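Local coordinates for protein AAC3-I (Uncultured bacterium, PDB 5HMN) that probably transfers an acetyl group from acetyl-coenzyme A to aminoglycoside antibiotics, a modification that would confer resistance on the host bacterium, at residues 3-8 and 101-106. Numbering follows the deposited sequence.
Sequences MSLDVH and ATALIE. With COA (coenzyme A), chain J.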
ATOM      1  N   MET C   3     -17.520  28.900  -4.364  1.00107.02           N
ATOM      2  CA  MET C   3     -16.712  27.841  -4.960  1.00105.81           C
ATOM      3  C   MET C   3     -17.571  26.867  -5.760  1.00101.04           C
ATOM      4  O   MET C   3     -18.567  26.353  -5.252  1.00104.67           O
ATOM      5  CB  MET C   3     -15.944  27.078  -3.878  1.00108.56           C
ATOM      6  CG  MET C   3     -14.477  27.450  -3.753  1.00106.84           C
ATOM      7  SD  MET C   3     -13.455  26.017  -3.362  1.00132.45           S
ATOM      8  CE  MET C   3     -13.150  25.373  -5.002  1.00 75.72           C
ATOM      9  N   SER C   4     -17.191  26.612  -7.006  1.00 85.67           N
ATOM     10  CA  SER C   4     -17.856  25.576  -7.792  1.00 82.46           C
ATOM     11  C   SER C   4     -16.938  24.371  -7.952  1.00 72.94           C
ATOM     12  O   SER C   4     -16.345  24.166  -9.010  1.00 73.31           O
ATOM     13  CB  SER C   4     -18.280  26.105  -9.163  1.00 96.95           C
ATOM     14  OG  SER C   4     -18.861  25.072  -9.944  1.00 99.49           O
ATOM     15  N   LEU C   5     -16.822  23.576  -6.893  1.00 56.58           N
ATOM     16  CA  LEU C   5     -15.938  22.416  -6.904  1.00 51.37           C
ATOM     17  C   LEU C   5     -16.706  21.128  -7.160  1.00 50.62           C
ATOM     18  O   LEU C   5     -17.780  20.910  -6.601  1.00 58.28           O
ATOM     19  CB  LEU C   5     -15.175  22.311  -5.583  1.00 50.30           C
ATOM     20  CG  LEU C   5     -14.195  21.141  -5.469  1.00 45.60           C
ATOM     21  CD1 LEU C   5     -13.053  21.292  -6.467  1.00 54.50           C
ATOM     22  CD2 LEU C   5     -13.667  21.022  -4.045  1.00 60.99           C
ATOM     23  N   ASP C   6     -16.147  20.279  -8.013  1.00 48.86           N
ATOM     24  CA  ASP C   6     -16.725  18.976  -8.296  1.00 46.41           C
ATOM     25  C   ASP C   6     -15.694  17.870  -8.072  1.00 45.48           C
ATOM     26  O   ASP C   6     -14.723  17.758  -8.822  1.00 39.78           O
ATOM     27  CB  ASP C   6     -17.253  18.929  -9.732  1.00 57.19           C
ATOM     28  CG  ASP C   6     -17.891  17.599 -10.077  1.00 81.73           C
ATOM     29  OD1 ASP C   6     -18.933  17.268  -9.473  1.00 98.83           O
ATOM     30  OD2 ASP C   6     -17.359  16.891 -10.959  1.00 61.74           O
ATOM     31  N   VAL C   7     -15.901  17.068  -7.029  1.00 42.82           N
ATOM     32  CA  VAL C   7     -15.030  15.926  -6.759  1.00 40.02           C
ATOM     33  C   VAL C   7     -15.623  14.669  -7.384  1.00 42.27           C
ATOM     34  O   VAL C   7     -16.736  14.261  -7.051  1.00 47.38           O
ATOM     35  CB  VAL C   7     -14.817  15.709  -5.257  1.00 43.49           C
ATOM     36  CG1 VAL C   7     -13.967  14.478  -5.027  1.00 52.49           C
ATOM     37  CG2 VAL C   7     -14.158  16.932  -4.637  1.00 43.76           C
ATOM     38  N   HIS C   8     -14.869  14.056  -8.287  1.00 41.40           N
ATOM     39  CA  HIS C   8     -15.401  13.019  -9.161  1.00 56.34           C
ATOM     40  C   HIS C   8     -14.521  11.763  -9.184  1.00 46.45           C
ATOM     41  O   HIS C   8     -13.314  11.843  -9.398  1.00 44.73           O
ATOM     42  CB  HIS C   8     -15.563  13.596 -10.573  1.00 56.22           C
ATOM     43  CG  HIS C   8     -15.868  12.576 -11.621  1.00 53.13           C
ATOM     44  ND1 HIS C   8     -17.016  11.813 -11.607  1.00 78.87           N
ATOM     45  CD2 HIS C   8     -15.180  12.201 -12.724  1.00 57.10           C
ATOM     46  CE1 HIS C   8     -17.017  11.006 -12.653  1.00 78.18           C
ATOM     47  NE2 HIS C   8     -15.914  11.222 -13.347  1.00 69.04           N
ATOM     48  N   ALA C 101      -8.246  19.668  -1.217  1.00 28.15           N
ATOM     49  CA  ALA C 101      -7.673  18.428  -0.689  1.00 30.45           C
ATOM     50  C   ALA C 101      -8.563  17.809   0.385  1.00 34.98           C
ATOM     51  O   ALA C 101      -8.721  16.592   0.451  1.00 27.89           O
ATOM     52  CB  ALA C 101      -6.279  18.677  -0.132  1.00 30.43           C
ATOM     53  N   THR C 102      -9.138  18.653   1.233  1.00 31.06           N
ATOM     54  CA  THR C 102     -10.052  18.182   2.265  1.00 36.27           C
ATOM     55  C   THR C 102     -11.286  17.540   1.636  1.00 37.66           C
ATOM     56  O   THR C 102     -11.758  16.494   2.095  1.00 32.86           O
ATOM     57  CB  THR C 102     -10.485  19.333   3.199  1.00 51.23           C
ATOM     58  OG1 THR C 102      -9.325  19.930   3.793  1.00 51.92           O
ATOM     59  CG2 THR C 102     -11.403  18.820   4.295  1.00 55.65           C
ATOM     60  N   ALA C 103     -11.791  18.161   0.577  1.00 32.91           N
ATOM     61  CA  ALA C 103     -12.963  17.657  -0.134  1.00 43.48           C
ATOM     62  C   ALA C 103     -12.677  16.310  -0.784  1.00 37.11           C
ATOM     63  O   ALA C 103     -13.538  15.430  -0.818  1.00 35.19           O
ATOM     64  CB  ALA C 103     -13.426  18.665  -1.180  1.00 45.50           C
ATOM     65  N   LEU C 104     -11.465  16.148  -1.303  1.00 29.70           N
ATOM     66  CA  LEU C 104     -11.059  14.882  -1.900  1.00 29.75           C
ATOM     67  C   LEU C 104     -11.043  13.755  -0.861  1.00 32.52           C
ATOM     68  O   LEU C 104     -11.503  12.647  -1.121  1.00 30.38           O
ATOM     69  CB  LEU C 104      -9.677  15.018  -2.543  1.00 30.71           C
ATOM     70  CG  LEU C 104      -9.631  15.797  -3.858  1.00 26.29           C
ATOM     71  CD1 LEU C 104      -8.199  16.149  -4.217  1.00 23.92           C
ATOM     72  CD2 LEU C 104     -10.272  14.976  -4.965  1.00 30.45           C
ATOM     73  N   ILE C 105     -10.514  14.052   0.316  1.00 32.58           N
ATOM     74  CA  ILE C 105     -10.413  13.053   1.375  1.00 32.83           C
ATOM     75  C   ILE C 105     -11.791  12.748   1.951  1.00 27.88           C
ATOM     76  O   ILE C 105     -12.098  11.605   2.284  1.00 36.62           O
ATOM     77  CB  ILE C 105      -9.450  13.518   2.481  1.00 29.42           C
ATOM     78  CG1 ILE C 105      -8.041  13.675   1.898  1.00 28.62           C
ATOM     79  CG2 ILE C 105      -9.424  12.527   3.644  1.00 34.59           C
ATOM     80  CD1 ILE C 105      -7.014  14.187   2.871  1.00 43.91           C
ATOM     81  N   GLU C 106     -12.632  13.776   2.042  1.00 30.29           N
ATOM     82  CA  GLU C 106     -14.000  13.595   2.511  1.00 31.48           C
ATOM     83  C   GLU C 106     -14.758  12.655   1.576  1.00 46.35           C
ATOM     84  O   GLU C 106     -15.557  11.829   2.021  1.00 48.40           O
ATOM     85  CB  GLU C 106     -14.719  14.942   2.613  1.00 47.57           C
ATOM     86  CG  GLU C 106     -16.171  14.838   3.049  1.00 66.95           C
ATOM     87  CD  GLU C 106     -16.737  16.161   3.530  1.00 95.54           C
ATOM     88  OE1 GLU C 106     -16.454  17.199   2.893  1.00 99.65           O
ATOM     89  OE2 GLU C 106     -17.460  16.162   4.549  1.00103.00           O
TER
HETATM   90  N1A COA J 500       0.279  25.551   5.518  0.50 63.99           N
HETATM   91  C2A COA J 500      -0.353  25.317   6.699  0.50 57.83           C
HETATM   92  N3A COA J 500      -1.486  24.608   6.794  0.50 53.22           N
HETATM   93  C4A COA J 500      -2.004  24.105   5.666  0.50 58.76           C
HETATM   94  C5A COA J 500      -1.410  24.330   4.486  0.50 55.50           C
HETATM   95  C6A COA J 500      -0.262  25.065   4.411  0.50 58.61           C
HETATM   96  N6A COA J 500       0.587  25.451   3.344  0.50 56.62           N
HETATM   97  N7A COA J 500      -2.132  23.737   3.553  0.50 55.27           N
HETATM   98  C8A COA J 500      -3.191  23.163   4.142  0.50 59.33           C
HETATM   99  N9A COA J 500      -3.099  23.395   5.449  0.50 59.41           N
HETATM  100  C1B COA J 500      -3.961  22.980   6.430  0.50 63.86           C
HETATM  101  C2B COA J 500      -4.732  23.939   6.877  0.50 61.26           C
HETATM  102  O2B COA J 500      -5.148  23.601   8.219  0.50 54.44           O
HETATM  103  C3B COA J 500      -5.977  23.868   6.013  0.50 60.80           C
HETATM  104  O3B COA J 500      -7.051  24.368   6.575  0.50 62.21           O
HETATM  105  P3B COA J 500      -7.330  25.911   6.641  0.50 75.08           P
HETATM  106  O7A COA J 500      -8.716  26.056   7.088  0.50 74.04           O
HETATM  107  O8A COA J 500      -6.447  26.509   7.631  0.50 75.68           O
HETATM  108  O9A COA J 500      -7.110  26.633   5.360  0.50 71.50           O
HETATM  109  C4B COA J 500      -6.086  22.302   5.843  0.50 55.84           C
HETATM  110  O4B COA J 500      -4.899  21.814   5.838  0.50 48.61           O
HETATM  111  C5B COA J 500      -6.776  21.956   4.508  0.50 53.80           C
HETATM  112  O5B COA J 500      -6.248  22.655   3.416  0.50 54.70           O
HETATM  113  P1A COA J 500      -6.725  22.307   1.985  0.50 41.33           P
HETATM  114  O1A COA J 500      -7.061  23.537   1.339  0.50 43.46           O
HETATM  115  O2A COA J 500      -7.860  21.452   2.051  0.50 30.75           O
HETATM  116  O3A COA J 500      -5.508  21.764   1.253  0.50 39.25           O
HETATM  117  P2A COA J 500      -5.142  21.994  -0.223  0.50 38.88           P
HETATM  118  O4A COA J 500      -6.291  21.888  -1.027  0.50 37.60           O
HETATM  119  O5A COA J 500      -4.518  23.252  -0.351  0.50 40.45           O
HETATM  120  O6A COA J 500      -4.007  21.021  -0.617  0.50 38.99           O
HETATM  121  CBP COA J 500      -1.999  19.794  -0.526  0.50 36.71           C
HETATM  122  CCP COA J 500      -3.066  20.574   0.262  0.50 34.75           C
HETATM  123  CDP COA J 500      -2.637  18.644  -1.281  0.50 37.93           C
HETATM  124  CEP COA J 500      -0.969  19.188   0.445  0.50 48.39           C
HETATM  125  CAP COA J 500      -1.332  20.761  -1.463  0.50 38.46           C
HETATM  126  OAP COA J 500      -0.571  21.600  -0.707  0.50 43.85           O
HETATM  127  C9P COA J 500      -0.423  20.090  -2.448  0.50 42.46           C
HETATM  128  O9P COA J 500      -0.834  19.640  -3.444  0.50 40.23           O
HETATM  129  N8P COA J 500       0.966  20.017  -2.221  0.50 42.26           N
HETATM  130  C7P COA J 500       1.863  19.436  -3.131  0.50 42.54           C
HETATM  131  C6P COA J 500       1.939  17.898  -3.137  0.50 50.43           C
HETATM  132  C5P COA J 500       1.885  17.172  -1.773  0.50 56.93           C
HETATM  133  O5P COA J 500       2.533  17.541  -0.821  0.50 57.06           O
HETATM  134  N4P COA J 500       1.040  16.017  -1.704  0.50 51.26           N
HETATM  135  C3P COA J 500       0.849  15.210  -0.545  0.50 50.58           C
HETATM  136  C2P COA J 500       0.992  13.699  -0.864  0.50 63.14           C
HETATM  137  S1P COA J 500       0.483  12.740   0.555  0.50 55.48           S
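In the GNAT fold, the helix whose N-terminal turn receives the coenzyme A pyrophosphate also packs on the central sheet, and here Leu-5 and Val-7 of strand 5-9, outermost in this chain's sheet, meet Ala-103 and Leu-104 of that helix. The meeting is wholly apolar. The Ala-103 methyl is shared by two residues of the strand: CD2 of Leu-5 lies 3.7 Å from Ala-103 CB, and CG2 of Val-7 comes to 3.9 Å from the same carbon. The other Val-7 branch, CG1, is set anti to the backbone N (chi1 177°) and reaches CD2 of Leu-104 at 3.7 Å, the two side chains crossing obliquely. The axes of segments 5-8 and 101-106 approach to 8.9 Å, their N-to-C directions 37° apart. The same turn of helix also serves the cofactor: Ala-101 N donates to O4A of coenzyme A at 3.0 Å, nearly straight at 164°, whereas O2A takes two bonds from Thr-102, one from N and a shorter one of 2.7 Å from OG1. Lys-139 NZ also hydrogen-bonds to that hydroxyl. Beyond Val-7, Leu-104 rests on Leu-57 and Ala-59 of strand 54-61 and on Leu-89 of strand 82-91, while helix 131-140 packs against Ala-101, Thr-102 and Ile-105.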